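Local coordinates for protein DMATS type aromatic prenyltransferase (Micromonospora olivasterospora, PDB 6ZRY) that probably transfers a dimethylallyl group to carbon 6 of the indole ring of tryptophan, as a DMATS-type aromatic prenyltransferase, at residues A[29-34]-A[143-148]; A[40-45]-A[348-353]. All blocks are in the same frame, centred on the assembly; numbering follows the deposited sequence.

In the fold
Both contacts start from the same piece of chain: contact 1 uses helix 26-36 and contact 2 the loop that follows it. Along the sequence the segments alternate, 29-34, 40-45, 143-148, then 348-353, so this early region reaches first to a middle strand of the sheet and then to the C-terminal end of the chain. Their centres lie 20 Å apart, with about 6 Å between nearest atoms. Contact 1 is buried, where a helix packs against strand 141-149; contact 2 is at the surface, where two loops meet beside helix 6-21. Together they join the early chain to strand 141-149 of the prenyltransferase barrel and to the loop after strand 341-346.

Contact 1: residues A[29-34]-A[143-148]; sequences RNLLAG and PEFKVY
Lys146 NZ, paired with Asp201 and over a long 3.7 Å with Glu144 OE2, projects from the face of strand 143-148 turned away from Leu31, whose two methyls meet Pro143 and Phe145 on the other face. The contact itself is therefore wholly apolar, and it is carried by a single leucine of helix 29-34. Leu31 CD1 sits in the angle between the two partners, 3.7 Å from Pro143 CB, almost as near Pro143 CG, and 3.9 Å from Phe145 CZ. The other branch touches the aromatic ring alone: Leu31 CD2 lies in the ring plane, 3.8 Å from Phe145 CZ, so the methyl abuts the edge and does not sit over a face. Leu31 CG stands anti to its own carbonyl carbon (chi1 -70°), which points the fork at the strand. The CB of Phe145 does not aim at the helix, but the far end of its ring comes nearer, and the two side chains meet at about a right angle. Helix 88-106 packs alongside, with Gln102 touching both Leu31 and Phe145. Cut back to an alanine, position 31 would probably leave the Pro143 ring and the Phe145 edge without their helix partner and open a gap between helix and sheet. The nearest CA atoms, Leu31 and Pro143, are 9.0 Å apart, a spacing bridged by side chains alone. This is helix-on-sheet packing, the outer layer of the ABBA prenyltransferase barrel, in which helices surround an antiparallel sheet.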
ATOM      1  N   ARG A  29     -10.175  12.902   8.953  1.00 22.18           N
ATOM      2  CA  ARG A  29      -9.229  14.012   9.228  1.00 22.17           C
ATOM      3  C   ARG A  29      -8.684  13.887  10.650  1.00 21.26           C
ATOM      4  O   ARG A  29      -7.497  14.201  10.850  1.00 19.74           O
ATOM      5  CB  ARG A  29      -9.886  15.359   8.977  1.00 22.88           C
ATOM      6  CG  ARG A  29     -10.266  15.581   7.533  1.00 24.05           C
ATOM      7  CD  ARG A  29     -11.091  16.835   7.415  1.00 25.09           C
ATOM      8  NE  ARG A  29     -10.259  17.996   7.671  1.00 25.29           N
ATOM      9  CZ  ARG A  29     -10.700  19.246   7.704  1.00 27.31           C
ATOM     10  NH1 ARG A  29      -9.850  20.236   7.913  1.00 27.46           N
ATOM     11  NH2 ARG A  29     -11.989  19.499   7.530  1.00 27.57           N
ATOM     12  N   ASN A  30      -9.502  13.417  11.586  1.00 21.60           N
ATOM     13  CA  ASN A  30      -9.070  13.132  12.986  1.00 22.34           C
ATOM     14  C   ASN A  30      -8.045  11.997  12.970  1.00 20.97           C
ATOM     15  O   ASN A  30      -7.064  12.071  13.722  1.00 20.28           O
ATOM     16  CB  ASN A  30     -10.255  12.801  13.897  1.00 25.26           C
ATOM     17  CG  ASN A  30     -11.046  14.037  14.277  1.00 27.47           C
ATOM     18  OD1 ASN A  30     -10.528  15.160  14.187  1.00 29.85           O
ATOM     19  ND2 ASN A  30     -12.292  13.851  14.702  1.00 28.87           N
ATOM     20  N   LEU A  31      -8.259  10.979  12.132  1.00 19.89           N
ATOM     21  CA  LEU A  31      -7.375   9.801  12.113  1.00 19.38           C
ATOM     22  C   LEU A  31      -6.057  10.190  11.436  1.00 18.37           C
ATOM     23  O   LEU A  31      -5.021   9.798  11.969  1.00 18.82           O
ATOM     24  CB  LEU A  31      -8.085   8.627  11.450  1.00 19.48           C
ATOM     25  CG  LEU A  31      -9.239   8.043  12.258  1.00 19.77           C
ATOM     26  CD1 LEU A  31      -9.985   7.022  11.438  1.00 20.35           C
ATOM     27  CD2 LEU A  31      -8.753   7.435  13.553  1.00 19.91           C
ATOM     28  N   LEU A  32      -6.081  10.995  10.355  1.00 18.05           N
ATOM     29  CA  LEU A  32      -4.829  11.444   9.702  1.00 17.76           C
ATOM     30  C   LEU A  32      -3.968  12.236  10.698  1.00 17.98           C
ATOM     31  O   LEU A  32      -2.730  12.000  10.725  1.00 17.33           O
ATOM     32  CB  LEU A  32      -5.144  12.267   8.453  1.00 17.63           C
ATOM     33  CG  LEU A  32      -3.954  12.965   7.785  1.00 17.56           C
ATOM     34  CD1 LEU A  32      -2.922  11.951   7.240  1.00 17.43           C
ATOM     35  CD2 LEU A  32      -4.456  13.873   6.669  1.00 18.04           C
ATOM     36  N   ALA A  33      -4.553  13.180  11.453  1.00 18.59           N
ATOM     37  CA  ALA A  33      -3.833  13.947  12.489  1.00 18.72           C
ATOM     38  C   ALA A  33      -3.176  12.994  13.485  1.00 18.39           C
ATOM     39  O   ALA A  33      -2.019  13.218  13.824  1.00 17.84           O
ATOM     40  CB  ALA A  33      -4.770  14.932  13.182  1.00 20.08           C
ATOM     41  N   GLY A  34      -3.886  11.956  13.934  1.00 18.43           N
ATOM     42  CA  GLY A  34      -3.336  10.925  14.849  1.00 18.24           C
ATOM     43  C   GLY A  34      -2.169  10.200  14.212  1.00 17.45           C
ATOM     44  O   GLY A  34      -1.132  10.034  14.856  1.00 17.31           O
ATOM     45  N   PRO A 143     -14.551   4.028   9.405  1.00 30.06           N
ATOM     46  CA  PRO A 143     -13.181   3.701   8.990  1.00 28.85           C
ATOM     47  C   PRO A 143     -12.743   2.295   9.418  1.00 28.00           C
ATOM     48  O   PRO A 143     -13.135   1.859  10.476  1.00 27.72           O
ATOM     49  CB  PRO A 143     -12.326   4.740   9.707  1.00 29.18           C
ATOM     50  CG  PRO A 143     -13.273   5.905   9.915  1.00 30.36           C
ATOM     51  CD  PRO A 143     -14.630   5.283  10.149  1.00 30.44           C
ATOM     52  N   GLU A 144     -11.956   1.631   8.578  1.00 27.34           N
ATOM     53  CA  GLU A 144     -11.305   0.330   8.863  1.00 27.06           C
ATOM     54  C   GLU A 144      -9.806   0.564   9.018  1.00 24.98           C
ATOM     55  O   GLU A 144      -9.261   1.451   8.351  1.00 25.08           O
ATOM     56  CB  GLU A 144     -11.499  -0.690   7.737  1.00 29.36           C
ATOM     57  CG  GLU A 144     -12.930  -0.939   7.343  1.00 32.46           C
ATOM     58  CD  GLU A 144     -13.097  -2.079   6.337  1.00 33.98           C
ATOM     59  OE1 GLU A 144     -14.248  -2.366   5.969  1.00 39.12           O
ATOM     60  OE2 GLU A 144     -12.082  -2.679   5.936  1.00 34.63           O
ATOM     61  N   PHE A 145      -9.165  -0.223   9.850  1.00 23.39           N
ATOM     62  CA  PHE A 145      -7.716  -0.166  10.066  1.00 22.12           C
ATOM     63  C   PHE A 145      -7.087  -1.442   9.521  1.00 21.78           C
ATOM     64  O   PHE A 145      -7.617  -2.539   9.768  1.00 21.75           O
ATOM     65  CB  PHE A 145      -7.436   0.023  11.547  1.00 21.70           C
ATOM     66  CG  PHE A 145      -8.025   1.292  12.131  1.00 21.66           C
ATOM     67  CD1 PHE A 145      -9.325   1.327  12.610  1.00 22.14           C
ATOM     68  CD2 PHE A 145      -7.274   2.456  12.195  1.00 21.33           C
ATOM     69  CE1 PHE A 145      -9.856   2.493  13.157  1.00 22.48           C
ATOM     70  CE2 PHE A 145      -7.808   3.627  12.733  1.00 22.25           C
ATOM     71  CZ  PHE A 145      -9.099   3.642  13.221  1.00 22.18           C
ATOM     72  N   LYS A 146      -5.955  -1.298   8.839  1.00 21.71           N
ATOM     73  CA  LYS A 146      -5.111  -2.445   8.416  1.00 22.46           C
ATOM     74  C   LYS A 146      -3.704  -2.188   8.897  1.00 20.76           C
ATOM     75  O   LYS A 146      -3.270  -1.029   8.891  1.00 19.81           O
ATOM     76  CB  LYS A 146      -5.097  -2.631   6.898  1.00 23.73           C
ATOM     77  CG  LYS A 146      -6.422  -2.415   6.202  1.00 25.69           C
ATOM     78  CD  LYS A 146      -7.396  -3.516   6.413  1.00 28.14           C
ATOM     79  CE  LYS A 146      -8.609  -3.403   5.495  1.00 29.83           C
ATOM     80  NZ  LYS A 146      -9.078  -4.736   5.053  1.00 31.15           N
ATOM     81  N   VAL A 147      -3.029  -3.251   9.295  1.00 20.29           N
ATOM     82  CA  VAL A 147      -1.645  -3.222   9.824  1.00 19.71           C
ATOM     83  C   VAL A 147      -0.735  -3.917   8.814  1.00 18.72           C
ATOM     84  O   VAL A 147      -1.039  -5.081   8.440  1.00 17.79           O
ATOM     85  CB  VAL A 147      -1.592  -3.893  11.199  1.00 20.69           C
ATOM     86  CG1 VAL A 147      -0.191  -3.875  11.781  1.00 21.22           C
ATOM     87  CG2 VAL A 147      -2.597  -3.248  12.136  1.00 21.19           C
ATOM     88  N   TYR A 148       0.327  -3.236   8.423  1.00 18.05           N
ATOM     89  CA  TYR A 148       1.327  -3.662   7.445  1.00 17.96           C
ATOM     90  C   TYR A 148       2.619  -3.946   8.200  1.00 17.96           C
ATOM     91  O   TYR A 148       3.281  -2.972   8.621  1.00 17.70           O
ATOM     92  CB  TYR A 148       1.491  -2.572   6.384  1.00 18.69           C
ATOM     93  CG  TYR A 148       0.425  -2.620   5.341  1.00 18.93           C
ATOM     94  CD1 TYR A 148      -0.908  -2.345   5.642  1.00 20.41           C
ATOM     95  CD2 TYR A 148       0.724  -3.024   4.055  1.00 19.52           C
ATOM     96  CE1 TYR A 148      -1.904  -2.443   4.666  1.00 21.25           C
ATOM     97  CE2 TYR A 148      -0.249  -3.132   3.086  1.00 20.45           C
ATOM     98  CZ  TYR A 148      -1.566  -2.850   3.387  1.00 21.59           C
ATOM     99  OH  TYR A 148      -2.494  -2.978   2.384  1.00 25.46           O
TER

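Contact 2: residues A[40-45]-A[348-353]; sequences GPRPLY and EAYRVS
Two loops at the surface of the barrel, the one after helix 26-36 and the one that leaves the last strand, 341-346, come together here through a leucine, an alanine, a tyrosine and two waters. Leu44 gives the direct packing. Its CD2 lies 3.6 Å from Ala349 O and 4.0 Å from Ala349 CB, so one methyl touches both the backbone and the side chain of that residue. The Leu44 CB does not aim at the other loop; with CG anti to the carbonyl carbon (chi1 -75°), it is the end of the side chain that comes in. Val6 and His9 of helix 6-21 also touch Leu44, and His9 touches Ala349, so the helix backs the apolar patch.

The polar links run through water. One molecule donates both its protons, to Leu44 O at 2.7 Å and to Ala349 O at 2.8 Å, tying the two carbonyls together. The other lies in the plane of the Tyr350 ring, 2.7 Å from Tyr350 OH, and is equally close to Pro43 O, to which it probably donates. It also lies in the plane of the Arg42 guanidinium and accepts a weak bond from NE, whose other partner is the carbonyl oxygen of Pro47. The Tyr350 hydroxyl reaches the loop 40-45 through this water, and Tyr350 CE1 lies 4.1 Å from Leu44 O. Asp57 accepts from the backbone N-H groups of Tyr350 and Arg351, which probably helps to hold the backbone there. Within the first loop, Pro43 CB sits over the centre of the Tyr45 ring. This is loop packing with water-bridged carbonyls, where the chain leaves strand 341-346, which pairs with strand 61-68 and so closes the ABBA barrel.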
ATOM      1  N   GLY A  40       2.808  16.211  12.009  1.00 17.68           N
ATOM      2  CA  GLY A  40       1.685  17.083  11.655  1.00 18.12           C
ATOM      3  C   GLY A  40       2.063  18.565  11.766  1.00 18.90           C
ATOM      4  O   GLY A  40       1.914  19.344  10.804  1.00 19.01           O
ATOM      5  N   PRO A  41       2.514  19.026  12.953  1.00 19.31           N
ATOM      6  CA  PRO A  41       2.838  20.432  13.146  1.00 20.20           C
ATOM      7  C   PRO A  41       4.168  20.907  12.554  1.00 20.55           C
ATOM      8  O   PRO A  41       4.459  22.117  12.637  1.00 20.57           O
ATOM      9  CB  PRO A  41       2.910  20.576  14.685  1.00 20.78           C
ATOM     10  CG  PRO A  41       2.224  19.352  15.215  1.00 20.91           C
ATOM     11  CD  PRO A  41       2.548  18.271  14.211  1.00 19.70           C
ATOM     12  N   ARG A  42       4.943  20.000  11.983  1.00 21.20           N
ATOM     13  CA  ARG A  42       6.287  20.280  11.437  1.00 22.27           C
ATOM     14  C   ARG A  42       6.163  21.177  10.204  1.00 22.85           C
ATOM     15  O   ARG A  42       5.355  20.922   9.327  1.00 22.32           O
ATOM     16  CB  ARG A  42       6.981  18.975  11.098  1.00 22.70           C
ATOM     17  CG  ARG A  42       8.455  19.131  10.821  1.00 23.53           C
ATOM     18  CD  ARG A  42       9.086  17.813  10.454  1.00 23.39           C
ATOM     19  NE  ARG A  42      10.467  18.036  10.106  1.00 24.28           N
ATOM     20  CZ  ARG A  42      11.463  18.002  10.957  1.00 25.75           C
ATOM     21  NH1 ARG A  42      11.242  17.723  12.224  1.00 26.43           N
ATOM     22  NH2 ARG A  42      12.699  18.197  10.530  1.00 27.01           N
ATOM     23  N   PRO A  43       6.920  22.290  10.124  1.00 24.62           N
ATOM     24  CA  PRO A  43       6.884  23.146   8.932  1.00 25.33           C
ATOM     25  C   PRO A  43       7.352  22.422   7.657  1.00 25.60           C
ATOM     26  O   PRO A  43       8.308  21.681   7.727  1.00 24.80           O
ATOM     27  CB  PRO A  43       7.845  24.297   9.271  1.00 25.88           C
ATOM     28  CG  PRO A  43       7.966  24.272  10.796  1.00 26.25           C
ATOM     29  CD  PRO A  43       7.785  22.822  11.200  1.00 25.54           C
ATOM     30  N   LEU A  44       6.687  22.675   6.522  1.00 26.93           N
ATOM     31  CA  LEU A  44       7.071  22.143   5.179  1.00 27.68           C
ATOM     32  C   LEU A  44       8.461  22.627   4.772  1.00 29.52           C
ATOM     33  O   LEU A  44       9.075  21.935   3.989  1.00 31.36           O
ATOM     34  CB  LEU A  44       6.076  22.593   4.107  1.00 27.62           C
ATOM     35  CG  LEU A  44       4.722  21.920   4.065  1.00 27.41           C
ATOM     36  CD1 LEU A  44       3.972  22.366   2.823  1.00 28.20           C
ATOM     37  CD2 LEU A  44       4.861  20.410   4.108  1.00 27.36           C
ATOM     38  N   TYR A  45       8.901  23.798   5.213  1.00 31.86           N
ATOM     39  CA  TYR A  45      10.226  24.371   4.837  1.00 34.48           C
ATOM     40  C   TYR A  45      11.347  23.666   5.621  1.00 34.09           C
ATOM     41  O   TYR A  45      12.508  23.927   5.315  1.00 35.57           O
ATOM     42  CB  TYR A  45      10.280  25.902   5.031  1.00 37.30           C
ATOM     43  CG  TYR A  45      10.094  26.412   6.447  1.00 39.60           C
ATOM     44  CD1 TYR A  45      11.058  26.219   7.428  1.00 41.15           C
ATOM     45  CD2 TYR A  45       8.953  27.133   6.799  1.00 42.27           C
ATOM     46  CE1 TYR A  45      10.879  26.693   8.722  1.00 42.79           C
ATOM     47  CE2 TYR A  45       8.752  27.602   8.090  1.00 42.91           C
ATOM     48  CZ  TYR A  45       9.722  27.384   9.055  1.00 43.51           C
ATOM     49  OH  TYR A  45       9.532  27.846  10.326  1.00 45.50           O
ATOM     50  N   GLU A 348       3.271  14.749  -2.162  1.00 15.49           N
ATOM     51  CA  GLU A 348       4.292  15.697  -2.660  1.00 16.02           C
ATOM     52  C   GLU A 348       4.424  16.869  -1.666  1.00 16.33           C
ATOM     53  O   GLU A 348       4.514  18.055  -2.104  1.00 15.91           O
ATOM     54  CB  GLU A 348       3.929  16.214  -4.047  1.00 16.43           C
ATOM     55  CG  GLU A 348       3.867  15.138  -5.119  1.00 16.71           C
ATOM     56  CD  GLU A 348       3.613  15.643  -6.539  1.00 16.99           C
ATOM     57  OE1 GLU A 348       4.192  15.087  -7.445  1.00 17.25           O
ATOM     58  OE2 GLU A 348       2.751  16.571  -6.725  1.00 17.72           O
ATOM     59  N   ALA A 349       4.483  16.570  -0.381  1.00 16.30           N
ATOM     60  CA  ALA A 349       4.646  17.594   0.666  1.00 16.50           C
ATOM     61  C   ALA A 349       6.066  18.188   0.594  1.00 17.13           C
ATOM     62  O   ALA A 349       6.222  19.351   1.000  1.00 18.09           O
ATOM     63  CB  ALA A 349       4.333  17.031   2.027  1.00 16.12           C
ATOM     64  N   TYR A 350       7.051  17.447   0.106  1.00 17.65           N
ATOM     65  CA  TYR A 350       8.483  17.849   0.144  1.00 18.76           C
ATOM     66  C   TYR A 350       9.061  18.091  -1.231  1.00 20.96           C
ATOM     67  O   TYR A 350       9.918  18.973  -1.323  1.00 21.68           O
ATOM     68  CB  TYR A 350       9.310  16.801   0.882  1.00 18.65           C
ATOM     69  CG  TYR A 350       9.020  16.768   2.348  1.00 18.20           C
ATOM     70  CD1 TYR A 350       9.308  17.868   3.136  1.00 18.56           C
ATOM     71  CD2 TYR A 350       8.398  15.685   2.946  1.00 17.98           C
ATOM     72  CE1 TYR A 350       9.023  17.885   4.484  1.00 18.41           C
ATOM     73  CE2 TYR A 350       8.079  15.689   4.296  1.00 18.00           C
ATOM     74  CZ  TYR A 350       8.402  16.791   5.072  1.00 18.29           C
ATOM     75  OH  TYR A 350       8.117  16.791   6.396  1.00 17.98           O
ATOM     76  N   ARG A 351       8.673  17.308  -2.237  1.00 21.86           N
ATOM     77  CA  ARG A 351       9.291  17.366  -3.574  1.00 23.81           C
ATOM     78  C   ARG A 351       8.265  16.971  -4.626  1.00 22.39           C
ATOM     79  O   ARG A 351       7.444  16.040  -4.355  1.00 22.46           O
ATOM     80  CB  ARG A 351      10.524  16.453  -3.594  1.00 25.99           C
ATOM     81  CG  ARG A 351      11.398  16.612  -4.821  1.00 29.44           C
ATOM     82  CD  ARG A 351      12.764  15.991  -4.630  1.00 32.39           C
ATOM     83  NE  ARG A 351      13.609  16.232  -5.806  1.00 36.51           N
ATOM     84  CZ  ARG A 351      13.650  15.474  -6.912  1.00 38.61           C
ATOM     85  NH1 ARG A 351      12.903  14.377  -7.018  1.00 40.04           N
ATOM     86  NH2 ARG A 351      14.454  15.819  -7.907  1.00 39.37           N
ATOM     87  N   VAL A 352       8.266  17.676  -5.754  1.00 20.85           N
ATOM     88  CA  VAL A 352       7.624  17.212  -7.014  1.00 20.80           C
ATOM     89  C   VAL A 352       8.762  16.673  -7.860  1.00 20.42           C
ATOM     90  O   VAL A 352       9.598  17.456  -8.205  1.00 20.15           O
ATOM     91  CB  VAL A 352       6.868  18.338  -7.719  1.00 20.62           C
ATOM     92  CG1 VAL A 352       6.320  17.906  -9.074  1.00 20.71           C
ATOM     93  CG2 VAL A 352       5.763  18.885  -6.840  1.00 20.61           C
ATOM     94  N   SER A 353       8.814  15.372  -8.129  1.00 20.48           N
ATOM     95  CA  SER A 353       9.880  14.787  -8.974  1.00 20.84           C
ATOM     96  C   SER A 353       9.735  15.387 -10.365  1.00 20.15           C
ATOM     97  O   SER A 353       8.626  15.494 -10.882  1.00 19.21           O
ATOM     98  CB  SER A 353       9.819  13.299  -9.015  1.00 21.30           C
ATOM     99  OG  SER A 353      10.039  12.764  -7.718  1.00 24.26           O
TER
HETATM  100  O   HOH W   1       9.105  19.063   7.541  1.00 23.18           O
HETATM  101  O   HOH W   2       8.249  21.179   1.493  1.00 22.69           O